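Local atomic coordinates of glycosyl hydrolase, family 31/fibronectin type III domain protein (Clostridium perfringens, PDB entry 4LKS), a protein that binds galactose through a calcium-containing family 32 carbohydrate-binding module, probably helping the parent family 31 glycoside hydrolase to hold on to galactose-bearing glycans. Residues L26-A31 / D38-A43; I68-A73 / L162-K167; I79-R84 / G90-Y95. All coordinates share one frame; numbering follows the deposited sequence.

Contact 1. Residues L26-A31 / D38-A43. With CA (calcium ion), chain C.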
loop_
_atom_site.group_PDB
_atom_site.type_symbol
_atom_site.label_atom_id
_atom_site.label_comp_id
_atom_site.label_asym_id
_atom_site.label_seq_id
_atom_site.Cartn_x
_atom_site.Cartn_y
_atom_site.Cartn_z
ATOM N N LEU A 26 11.612 -6.785 1.615
ATOM C CA LEU A 26 11.006 -5.454 1.573
ATOM C C LEU A 26 11.441 -4.594 2.751
ATOM O O LEU A 26 11.572 -5.085 3.875
ATOM C CB LEU A 26 9.476 -5.570 1.624
ATOM C CG LEU A 26 8.802 -6.537 0.655
ATOM C CD1 LEU A 26 7.289 -6.509 0.867
ATOM C CD2 LEU A 26 9.158 -6.191 -0.776
ATOM N N GLU A 27 11.616 -3.301 2.502
ATOM C CA GLU A 27 11.941 -2.340 3.549
ATOM C C GLU A 27 11.191 -1.033 3.301
ATOM O O GLU A 27 11.367 -0.393 2.252
ATOM C CB GLU A 27 13.452 -2.074 3.595
ATOM C CG GLU A 27 13.836 -1.102 4.703
ATOM C CD GLU A 27 15.286 -0.630 4.643
ATOM O OE1 GLU A 27 16.009 -0.962 3.681
ATOM O OE2 GLU A 27 15.690 0.104 5.575
ATOM N N ALA A 28 10.367 -0.618 4.260
ATOM C CA ALA A 28 9.724 0.692 4.157
ATOM C C ALA A 28 10.753 1.758 4.506
ATOM O O ALA A 28 11.245 1.806 5.638
ATOM C CB ALA A 28 8.513 0.788 5.080
ATOM N N ILE A 29 11.081 2.610 3.544
ATOM C CA ILE A 29 12.147 3.584 3.767
ATOM C C ILE A 29 11.650 5.005 3.975
ATOM O O ILE A 29 12.403 5.865 4.431
ATOM C CB ILE A 29 13.205 3.560 2.646
ATOM C CG1 ILE A 29 12.583 3.930 1.297
ATOM C CG2 ILE A 29 13.903 2.207 2.589
ATOM C CD1 ILE A 29 13.620 4.347 0.269
ATOM N N TYR A 30 10.385 5.257 3.661
ATOM C CA TYR A 30 9.818 6.592 3.824
ATOM C C TYR A 30 8.299 6.543 3.872
ATOM O O TYR A 30 7.677 5.713 3.216
ATOM C CB TYR A 30 10.268 7.495 2.665
ATOM C CG TYR A 30 9.590 8.840 2.638
ATOM C CD1 TYR A 30 10.093 9.916 3.357
ATOM C CD2 TYR A 30 8.437 9.033 1.893
ATOM C CE1 TYR A 30 9.452 11.145 3.328
ATOM C CE2 TYR A 30 7.794 10.244 1.863
ATOM C CZ TYR A 30 8.304 11.297 2.574
ATOM O OH TYR A 30 7.654 12.508 2.532
ATOM N N ALA A 31 7.699 7.438 4.645
ATOM C CA ALA A 31 6.278 7.708 4.545
ATOM C C ALA A 31 6.044 9.169 4.869
ATOM O O ALA A 31 6.818 9.775 5.611
ATOM C CB ALA A 31 5.477 6.819 5.492
ATOM N N ASP A 38 2.104 3.073 14.723
ATOM C CA ASP A 38 1.756 2.496 13.430
ATOM C C ASP A 38 2.762 2.911 12.364
ATOM O O ASP A 38 2.446 3.634 11.402
ATOM C CB ASP A 38 0.322 2.865 13.070
ATOM C CG ASP A 38 -0.684 2.281 14.044
ATOM O OD1 ASP A 38 -0.356 1.283 14.728
ATOM O OD2 ASP A 38 -1.807 2.811 14.118
ATOM N N TYR A 39 3.982 2.417 12.538
ATOM C CA TYR A 39 5.129 2.845 11.754
ATOM C C TYR A 39 5.095 2.303 10.330
ATOM O O TYR A 39 4.447 1.289 10.049
ATOM C CB TYR A 39 6.426 2.405 12.441
ATOM C CG TYR A 39 6.526 2.867 13.877
ATOM C CD1 TYR A 39 6.470 4.215 14.193
ATOM C CD2 TYR A 39 6.688 1.951 14.908
ATOM C CE1 TYR A 39 6.559 4.646 15.511
ATOM C CE2 TYR A 39 6.782 2.374 16.225
ATOM C CZ TYR A 39 6.715 3.723 16.510
ATOM O OH TYR A 39 6.807 4.165 17.812
ATOM N N LYS A 40 5.815 2.982 9.438
ATOM C CA LYS A 40 5.882 2.585 8.038
ATOM C C LYS A 40 6.325 1.126 7.846
ATOM O O LYS A 40 5.829 0.432 6.946
ATOM C CB LYS A 40 6.783 3.552 7.257
ATOM C CG LYS A 40 8.239 3.579 7.689
ATOM C CD LYS A 40 8.957 4.775 7.050
ATOM C CE LYS A 40 10.464 4.681 7.210
ATOM N NZ LYS A 40 10.907 4.817 8.637
ATOM N N GLU A 41 7.218 0.639 8.705
ATOM C CA GLU A 41 7.749 -0.717 8.552
ATOM C C GLU A 41 6.642 -1.766 8.703
ATOM O O GLU A 41 6.713 -2.876 8.126
ATOM C CB GLU A 41 8.861 -0.964 9.585
ATOM C CG GLU A 41 10.145 -0.140 9.375
ATOM C CD GLU A 41 10.073 1.308 9.876
ATOM O OE1 GLU A 41 9.129 1.679 10.612
ATOM O OE2 GLU A 41 10.994 2.085 9.533
ATOM N N ASN A 42 5.600 -1.398 9.446
ATOM C CA ASN A 42 4.469 -2.288 9.667
ATOM C C ASN A 42 3.724 -2.610 8.380
ATOM O O ASN A 42 2.933 -3.564 8.333
ATOM C CB ASN A 42 3.490 -1.668 10.668
ATOM C CG ASN A 42 4.045 -1.596 12.080
ATOM O OD1 ASN A 42 5.172 -2.026 12.351
ATOM N ND2 ASN A 42 3.248 -1.047 12.987
ATOM N N ALA A 43 3.948 -1.821 7.330
ATOM C CA ALA A 43 3.230 -2.078 6.090
ATOM C C ALA A 43 3.823 -3.251 5.337
ATOM O O ALA A 43 3.174 -3.788 4.429
ATOM C CB ALA A 43 3.238 -0.843 5.198
HETATM CA CA CA C . 1.654 -5.350 8.916
HETATM O O HOH W 1 12.967 1.438 7.751
#

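Contact 2. Residues I68-A73 / L162-K167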
loop_
_atom_site.group_PDB
_atom_site.type_symbol
_atom_site.label_atom_id
_atom_site.label_comp_id
_atom_site.label_asym_id
_atom_site.label_seq_id
_atom_site.Cartn_x
_atom_site.Cartn_y
_atom_site.Cartn_z
ATOM N N ILE A 68 8.439 1.717 -0.512
ATOM C CA ILE A 68 9.035 0.424 -0.203
ATOM C C ILE A 68 10.255 0.192 -1.085
ATOM O O ILE A 68 10.194 0.343 -2.321
ATOM C CB ILE A 68 8.038 -0.725 -0.453
ATOM C CG1 ILE A 68 6.695 -0.462 0.252
ATOM C CG2 ILE A 68 8.658 -2.086 -0.057
ATOM C CD1 ILE A 68 6.777 -0.099 1.746
ATOM N N LYS A 69 11.367 -0.163 -0.443
ATOM C CA LYS A 69 12.593 -0.540 -1.129
ATOM C C LYS A 69 12.709 -2.056 -1.119
ATOM O O LYS A 69 12.509 -2.678 -0.079
ATOM C CB LYS A 69 13.797 0.059 -0.392
ATOM C CG LYS A 69 15.142 -0.345 -0.970
ATOM C CD LYS A 69 16.275 0.154 -0.083
ATOM C CE LYS A 69 17.609 -0.328 -0.598
ATOM N NZ LYS A 69 18.734 0.255 0.197
ATOM N N LEU A 70 13.032 -2.644 -2.269
ATOM C CA LEU A 70 13.225 -4.094 -2.381
ATOM C C LEU A 70 14.725 -4.384 -2.299
ATOM O O LEU A 70 15.547 -3.484 -2.508
ATOM C CB LEU A 70 12.605 -4.621 -3.685
ATOM C CG LEU A 70 11.079 -4.427 -3.721
ATOM C CD1 LEU A 70 10.707 -3.165 -4.461
ATOM C CD2 LEU A 70 10.380 -5.632 -4.344
ATOM N N ASP A 71 15.087 -5.622 -1.979
ATOM C CA ASP A 71 16.501 -5.916 -1.723
ATOM C C ASP A 71 17.363 -5.810 -2.984
ATOM O O ASP A 71 18.579 -5.601 -2.904
ATOM C CB ASP A 71 16.667 -7.284 -1.060
ATOM C CG ASP A 71 16.340 -8.423 -1.992
ATOM O OD1 ASP A 71 15.209 -8.460 -2.520
ATOM O OD2 ASP A 71 17.216 -9.284 -2.202
ATOM N N LYS A 72 16.725 -5.950 -4.144
ATOM C CA LYS A 72 17.351 -5.748 -5.440
ATOM C C LYS A 72 16.222 -5.327 -6.364
ATOM O O LYS A 72 15.068 -5.278 -5.939
ATOM C CB LYS A 72 17.999 -7.047 -5.938
ATOM C CG LYS A 72 17.043 -8.228 -6.017
ATOM C CD LYS A 72 17.720 -9.469 -6.605
ATOM C CE LYS A 72 16.836 -10.693 -6.431
ATOM N NZ LYS A 72 16.963 -11.641 -7.570
ATOM N N ALA A 73 16.538 -5.006 -7.613
ATOM C CA ALA A 73 15.494 -4.728 -8.594
ATOM C C ALA A 73 14.763 -6.011 -8.966
ATOM O O ALA A 73 15.385 -7.069 -9.139
ATOM C CB ALA A 73 16.079 -4.074 -9.841
ATOM N N LEU A 162 1.448 -4.621 2.259
ATOM C CA LEU A 162 1.622 -4.540 0.813
ATOM C C LEU A 162 2.419 -5.782 0.422
ATOM O O LEU A 162 3.522 -6.020 0.945
ATOM C CB LEU A 162 2.381 -3.275 0.428
ATOM C CG LEU A 162 1.705 -1.960 0.804
ATOM C CD1 LEU A 162 2.674 -0.804 0.591
ATOM C CD2 LEU A 162 0.437 -1.723 -0.019
ATOM N N VAL A 163 1.860 -6.581 -0.476
ATOM C CA VAL A 163 2.481 -7.823 -0.932
ATOM C C VAL A 163 2.959 -7.599 -2.363
ATOM O O VAL A 163 2.218 -7.060 -3.177
ATOM C CB VAL A 163 1.472 -8.998 -0.890
ATOM C CG1 VAL A 163 2.141 -10.304 -1.334
ATOM C CG2 VAL A 163 0.843 -9.135 0.517
ATOM N N PHE A 164 4.185 -8.004 -2.672
ATOM C CA PHE A 164 4.781 -7.745 -3.970
ATOM C C PHE A 164 4.944 -9.021 -4.769
ATOM O O PHE A 164 5.278 -10.075 -4.210
ATOM C CB PHE A 164 6.162 -7.096 -3.782
ATOM C CG PHE A 164 6.108 -5.654 -3.365
ATOM C CD1 PHE A 164 5.628 -5.290 -2.114
ATOM C CD2 PHE A 164 6.544 -4.661 -4.222
ATOM C CE1 PHE A 164 5.569 -3.950 -1.739
ATOM C CE2 PHE A 164 6.492 -3.317 -3.849
ATOM C CZ PHE A 164 6.005 -2.969 -2.609
ATOM N N TYR A 165 4.712 -8.919 -6.072
ATOM C CA TYR A 165 4.899 -10.036 -6.998
ATOM C C TYR A 165 5.841 -9.666 -8.131
ATOM O O TYR A 165 5.605 -8.704 -8.886
ATOM C CB TYR A 165 3.574 -10.462 -7.630
ATOM C CG TYR A 165 2.530 -10.928 -6.655
ATOM C CD1 TYR A 165 1.785 -10.015 -5.916
ATOM C CD2 TYR A 165 2.270 -12.284 -6.482
ATOM C CE1 TYR A 165 0.804 -10.446 -5.024
ATOM C CE2 TYR A 165 1.289 -12.715 -5.600
ATOM C CZ TYR A 165 0.566 -11.790 -4.874
ATOM O OH TYR A 165 -0.413 -12.208 -4.001
ATOM N N GLY A 166 6.885 -10.468 -8.292
ATOM C CA GLY A 166 7.807 -10.270 -9.386
ATOM C C GLY A 166 8.945 -11.260 -9.356
ATOM O O GLY A 166 8.956 -12.189 -8.536
ATOM N N LYS A 167 9.910 -11.059 -10.251
ATOM C CA LYS A 167 11.069 -11.947 -10.275
ATOM C C LYS A 167 12.340 -11.168 -10.544
ATOM O O LYS A 167 12.304 -10.187 -11.281
ATOM C CB LYS A 167 10.893 -13.040 -11.339
#

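Contact 3. Residues I79-R84 / G90-Y95. With GAL (beta-D-galactopyranose), chain D.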
loop_
_atom_site.group_PDB
_atom_site.type_symbol
_atom_site.label_atom_id
_atom_site.label_comp_id
_atom_site.label_asym_id
_atom_site.label_seq_id
_atom_site.Cartn_x
_atom_site.Cartn_y
_atom_site.Cartn_z
ATOM N N ILE A 79 0.843 -5.822 -6.989
ATOM C CA ILE A 79 0.928 -5.753 -5.534
ATOM C C ILE A 79 -0.448 -6.047 -4.982
ATOM O O ILE A 79 -1.432 -5.833 -5.678
ATOM C CB ILE A 79 1.431 -4.392 -4.989
ATOM C CG1 ILE A 79 0.458 -3.264 -5.327
ATOM C CG2 ILE A 79 2.841 -4.099 -5.507
ATOM C CD1 ILE A 79 0.766 -1.963 -4.596
ATOM N N ASP A 80 -0.518 -6.577 -3.763
ATOM C CA ASP A 80 -1.787 -6.670 -3.036
ATOM C C ASP A 80 -1.799 -5.658 -1.911
ATOM O O ASP A 80 -0.808 -5.501 -1.183
ATOM C CB ASP A 80 -2.011 -8.050 -2.403
ATOM C CG ASP A 80 -2.126 -9.174 -3.408
ATOM O OD1 ASP A 80 -2.367 -8.937 -4.610
ATOM O OD2 ASP A 80 -1.968 -10.334 -2.961
ATOM N N TYR A 81 -2.929 -4.988 -1.745
ATOM C CA TYR A 81 -3.134 -4.096 -0.616
ATOM C C TYR A 81 -4.028 -4.801 0.407
ATOM O O TYR A 81 -5.132 -5.221 0.075
ATOM C CB TYR A 81 -3.785 -2.792 -1.097
ATOM C CG TYR A 81 -4.293 -1.900 0.018
ATOM C CD1 TYR A 81 -3.426 -1.065 0.722
ATOM C CD2 TYR A 81 -5.636 -1.908 0.382
ATOM C CE1 TYR A 81 -3.891 -0.243 1.746
ATOM C CE2 TYR A 81 -6.114 -1.085 1.407
ATOM C CZ TYR A 81 -5.233 -0.263 2.082
ATOM O OH TYR A 81 -5.705 0.539 3.091
ATOM N N LEU A 82 -3.549 -4.942 1.641
ATOM C CA LEU A 82 -4.354 -5.525 2.717
ATOM C C LEU A 82 -4.792 -4.416 3.654
ATOM O O LEU A 82 -3.960 -3.777 4.300
ATOM C CB LEU A 82 -3.570 -6.592 3.490
ATOM C CG LEU A 82 -4.343 -7.257 4.638
ATOM C CD1 LEU A 82 -5.489 -8.096 4.093
ATOM C CD2 LEU A 82 -3.411 -8.106 5.508
ATOM N N PRO A 83 -6.100 -4.145 3.700
ATOM C CA PRO A 83 -6.545 -3.100 4.625
ATOM C C PRO A 83 -6.475 -3.556 6.072
ATOM O O PRO A 83 -6.424 -4.757 6.373
ATOM C CB PRO A 83 -8.009 -2.854 4.222
ATOM C CG PRO A 83 -8.426 -4.086 3.501
ATOM C CD PRO A 83 -7.194 -4.686 2.880
ATOM N N ARG A 84 -6.443 -2.563 6.948
ATOM C CA ARG A 84 -6.555 -2.739 8.385
ATOM C C ARG A 84 -7.687 -3.704 8.722
ATOM O O ARG A 84 -8.798 -3.589 8.182
ATOM C CB ARG A 84 -6.820 -1.369 8.999
ATOM C CG ARG A 84 -6.852 -1.329 10.498
ATOM C CD ARG A 84 -7.048 0.105 10.930
ATOM N NE ARG A 84 -6.840 0.270 12.359
ATOM C CZ ARG A 84 -6.754 1.447 12.958
ATOM N NH1 ARG A 84 -6.875 2.565 12.251
ATOM N NH2 ARG A 84 -6.548 1.504 14.265
ATOM N N GLY A 90 -8.636 4.541 7.636
ATOM C CA GLY A 90 -7.517 4.636 6.722
ATOM C C GLY A 90 -7.609 3.718 5.521
ATOM O O GLY A 90 -6.677 3.694 4.733
ATOM N N HIS A 91 -8.706 2.972 5.374
ATOM C CA HIS A 91 -8.897 2.119 4.191
ATOM C C HIS A 91 -8.720 2.926 2.909
ATOM O O HIS A 91 -9.407 3.930 2.698
ATOM C CB HIS A 91 -10.283 1.478 4.190
ATOM C CG HIS A 91 -10.400 0.274 5.072
ATOM N ND1 HIS A 91 -11.414 -0.646 4.928
ATOM C CD2 HIS A 91 -9.622 -0.174 6.085
ATOM C CE1 HIS A 91 -11.260 -1.612 5.817
ATOM N NE2 HIS A 91 -10.182 -1.349 6.532
ATOM N N VAL A 92 -7.801 2.501 2.051
ATOM C CA VAL A 92 -7.494 3.254 0.835
ATOM C C VAL A 92 -8.473 2.887 -0.279
ATOM O O VAL A 92 -8.670 1.705 -0.585
ATOM C CB VAL A 92 -6.052 2.983 0.376
ATOM C CG1 VAL A 92 -5.793 3.644 -0.967
ATOM C CG2 VAL A 92 -5.058 3.483 1.443
ATOM N N THR A 93 -9.102 3.895 -0.885
ATOM C CA THR A 93 -10.070 3.625 -1.954
ATOM C C THR A 93 -9.627 4.122 -3.333
ATOM O O THR A 93 -10.162 3.682 -4.348
ATOM C CB THR A 93 -11.484 4.180 -1.626
ATOM O OG1 THR A 93 -11.489 5.604 -1.787
ATOM C CG2 THR A 93 -11.884 3.829 -0.199
ATOM N N GLU A 94 -8.672 5.048 -3.366
ATOM C CA GLU A 94 -8.066 5.498 -4.618
ATOM C C GLU A 94 -6.566 5.627 -4.375
ATOM O O GLU A 94 -6.133 6.172 -3.349
ATOM C CB GLU A 94 -8.649 6.840 -5.111
ATOM C CG GLU A 94 -8.272 7.149 -6.569
ATOM C CD GLU A 94 -8.567 8.579 -7.013
ATOM O OE1 GLU A 94 -8.894 9.436 -6.172
ATOM O OE2 GLU A 94 -8.434 8.844 -8.228
ATOM N N TYR A 95 -5.768 5.113 -5.309
ATOM C CA TYR A 95 -4.321 5.039 -5.130
ATOM C C TYR A 95 -3.569 5.412 -6.409
ATOM O O TYR A 95 -4.137 5.446 -7.519
ATOM C CB TYR A 95 -3.905 3.617 -4.686
ATOM C CG TYR A 95 -4.270 2.598 -5.744
ATOM C CD1 TYR A 95 -3.426 2.363 -6.828
ATOM C CD2 TYR A 95 -5.478 1.921 -5.702
ATOM C CE1 TYR A 95 -3.774 1.477 -7.838
ATOM C CE2 TYR A 95 -5.838 1.020 -6.714
ATOM C CZ TYR A 95 -4.971 0.809 -7.775
ATOM O OH TYR A 95 -5.298 -0.059 -8.798
HETATM C C1 GAL D . -8.732 5.868 16.106
HETATM C C2 GAL D . -7.785 4.762 15.601
HETATM C C3 GAL D . -6.489 5.364 15.080
HETATM C C4 GAL D . -6.812 6.389 13.980
HETATM C C5 GAL D . -7.742 7.441 14.551
HETATM C C6 GAL D . -8.227 8.459 13.516
HETATM O O1 GAL D . -9.974 5.333 16.475
HETATM O O2 GAL D . -7.438 3.826 16.628
HETATM O O3 GAL D . -5.664 4.352 14.510
HETATM O O4 GAL D . -7.471 5.742 12.893
HETATM O O5 GAL D . -8.947 6.832 15.075
HETATM O O6 GAL D . -9.042 9.460 14.116
#

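Contact 1. Residues L26-A31 / D38-A43
Strand 26-31 and the 3-10 turn that begins at Lys40 come closest at Ala28 and Glu41, whose CA atoms lie 5.0 Å apart. In this beta-sandwich of the F5/8 type C (discoidin-like) kind, the strand is an outermost member of the five-stranded sheet, and the turn belongs to the loop that leads on to strand 52-53. Two backbone bonds wind the turn, Asn42 N to Tyr39 O and Ala43 N to Lys40 O. The methyl of Ala28 points at the turn and presses on its backbone, with CB 3.3 Å from Lys40 O.

Most of the remaining contact is made by the aliphatic part of Lys40, which is laid across the strand backbone. Its CG sits between the backbone N and the carbonyl carbon (chi1 63°), a start that sends the chain over the strand. There CB meets the methyl of Ala31, CD lies against the backbone of Tyr30, and Lys40 CE comes to 3.5 Å from Ile29 C. A final bend at chi4 turns the ammonium back toward its neighbour in sequence, and Lys40 NZ forms a salt bridge with Glu41 OE2, 2.9 Å away on the syn side but 31° out of the carboxylate plane.

On its far end the turn serves the calcium ion: Asn42 O binds it at 2.3 Å, with Asp45, Asp47, Thr50 and Ala160 also in the site, while Asn42 ND2 is tied to Ile51 O. Strand and turn are also joined through solvent, where one water donates to Ala28 O at 2.8 Å and to Glu41 OE2 at 2.7 Å.

Contact 2. Residues I68-A73 / L162-K167
The ring of Phe164 meets two aliphatic side chains of strand 64-70, Ile68 at its far end and Leu70 at ring atom CD2. Ile68 gives the more extensive touch: its CB lies 3.7 Å from Phe164 CZ, and CG1 and CG2 both approach the same corner of the ring, CG2 also reaching CE1. Leu70 uses a single branch, with CD2 4.0 Å from Phe164 CD2. Both aliphatic groups approach the ring obliquely. Beside them, Leu162 CD1 reaches Ile68 CG1 at 4.0 Å, making Ile68 the residue that touches both partners on strand 158-166. Its two branches divide the work, since chi1 of -51° sets CG1 beside the backbone N, where it can meet Leu162 as well as the ring, while CG2 also packs on the ring.

All four side chains are buried and apolar, and they form part of the core between the two sheets of the beta-sandwich: 64-70 belongs to the five-stranded sheet and 158-166 to the four-stranded one. The short strand segments 68-70 and 162-166 run in roughly the same direction, 36° apart, with axes 10.6 Å from each other at closest approach, a separation bridged entirely by side chains.

Further out, Leu26 and Leu141 of the first sheet and Ile79 of the second also pack on Phe164. Leu26 touches Leu70 too, while Ala28 and Val44 lie against Ile68. The backbones are fixed by their own sheets, Ile68 pairing with Leu141, and Val163, between Leu162 and Phe164, with Asp80. Just past Leu70 the chain turns a corner at Asp71 and Lys72, passing from one sheet to the other, and Asp71 OD1 accepts a hydrogen bond from Tyr74 OH.

Contact 3. Residues I79-R84 / G90-Y95
Pro83 and His91 mark the closest backbone approach, CA to CA 5.7 Å, where the chain leaves strand 73-82 and returns through a loop to the short strand 92-93. Pro83 CB sits over one face of the His91 ring, 3.7 Å from its centroid and 17° off the normal, a CH-pi contact displaced toward the rim on the NE2 side. His91 NE2 donates to Arg84 O at 3.1 Å; the bond falls on a lone pair in the carbonyl plane, though the oxygen is tilted a little from the ring plane. With ND1 bonded to Leu123 N, both ring nitrogens are engaged, which should fix the rotation of the imidazole.

The ring of Tyr81 crosses Val92 obliquely, with Tyr81 CZ 3.8 Å from Val92 CB. CG lies anti to the backbone N (chi1 169°), carrying the hydroxyl to the start of strand 92-93, where Val92 N donates to Tyr81 OH over 3.1 Å. The same hydroxyl is hydrogen-bonded to Ser158 O, so a buried phenol ties three parts of the chain together.

These contacts shape one of the loops at the end of the F5/8 type C beta-sandwich, and the galactose pocket lies at this end. Arg84, extended from CG to NE, puts its guanidinium edge to the sugar. Galactose O3 lies near the guanidinium plane and receives bonds from both Arg84 NH1 and Arg84 NH2, the latter at 3.0 Å; Arg84 NH1 also reaches galactose O4 at 3.3 Å, and a weak bond runs from NH2 to O2. Asn86 OD1 accepts from Arg84 NE and Asn89 O from NH1, helping to fix the guanidinium, while His53 NE2 and Asn89 ND2 bind the galactose themselves.

From the N terminus, contact 1 closes first, a short loop between 26-31 and 38-43 that sets the calcium-binding turn against the edge of the five-stranded sheet. Contact 2 opens afterwards at 68-73 and closes only at 162-167, the end of the chain, joining the two sheets across the core. Within that span, contact 3 closes the small loop between 79-84 and 90-95 on the galactose side. Contacts 1 and 2 meet at Glu27 O and Lys69 N, 2.7 Å apart, and between Ala43 and Leu162. Contacts 2 and 3 share the four-stranded sheet, where Tyr165 OH lies 2.6 Å from Asp80 OD2. Contacts 1 and 3 do not touch.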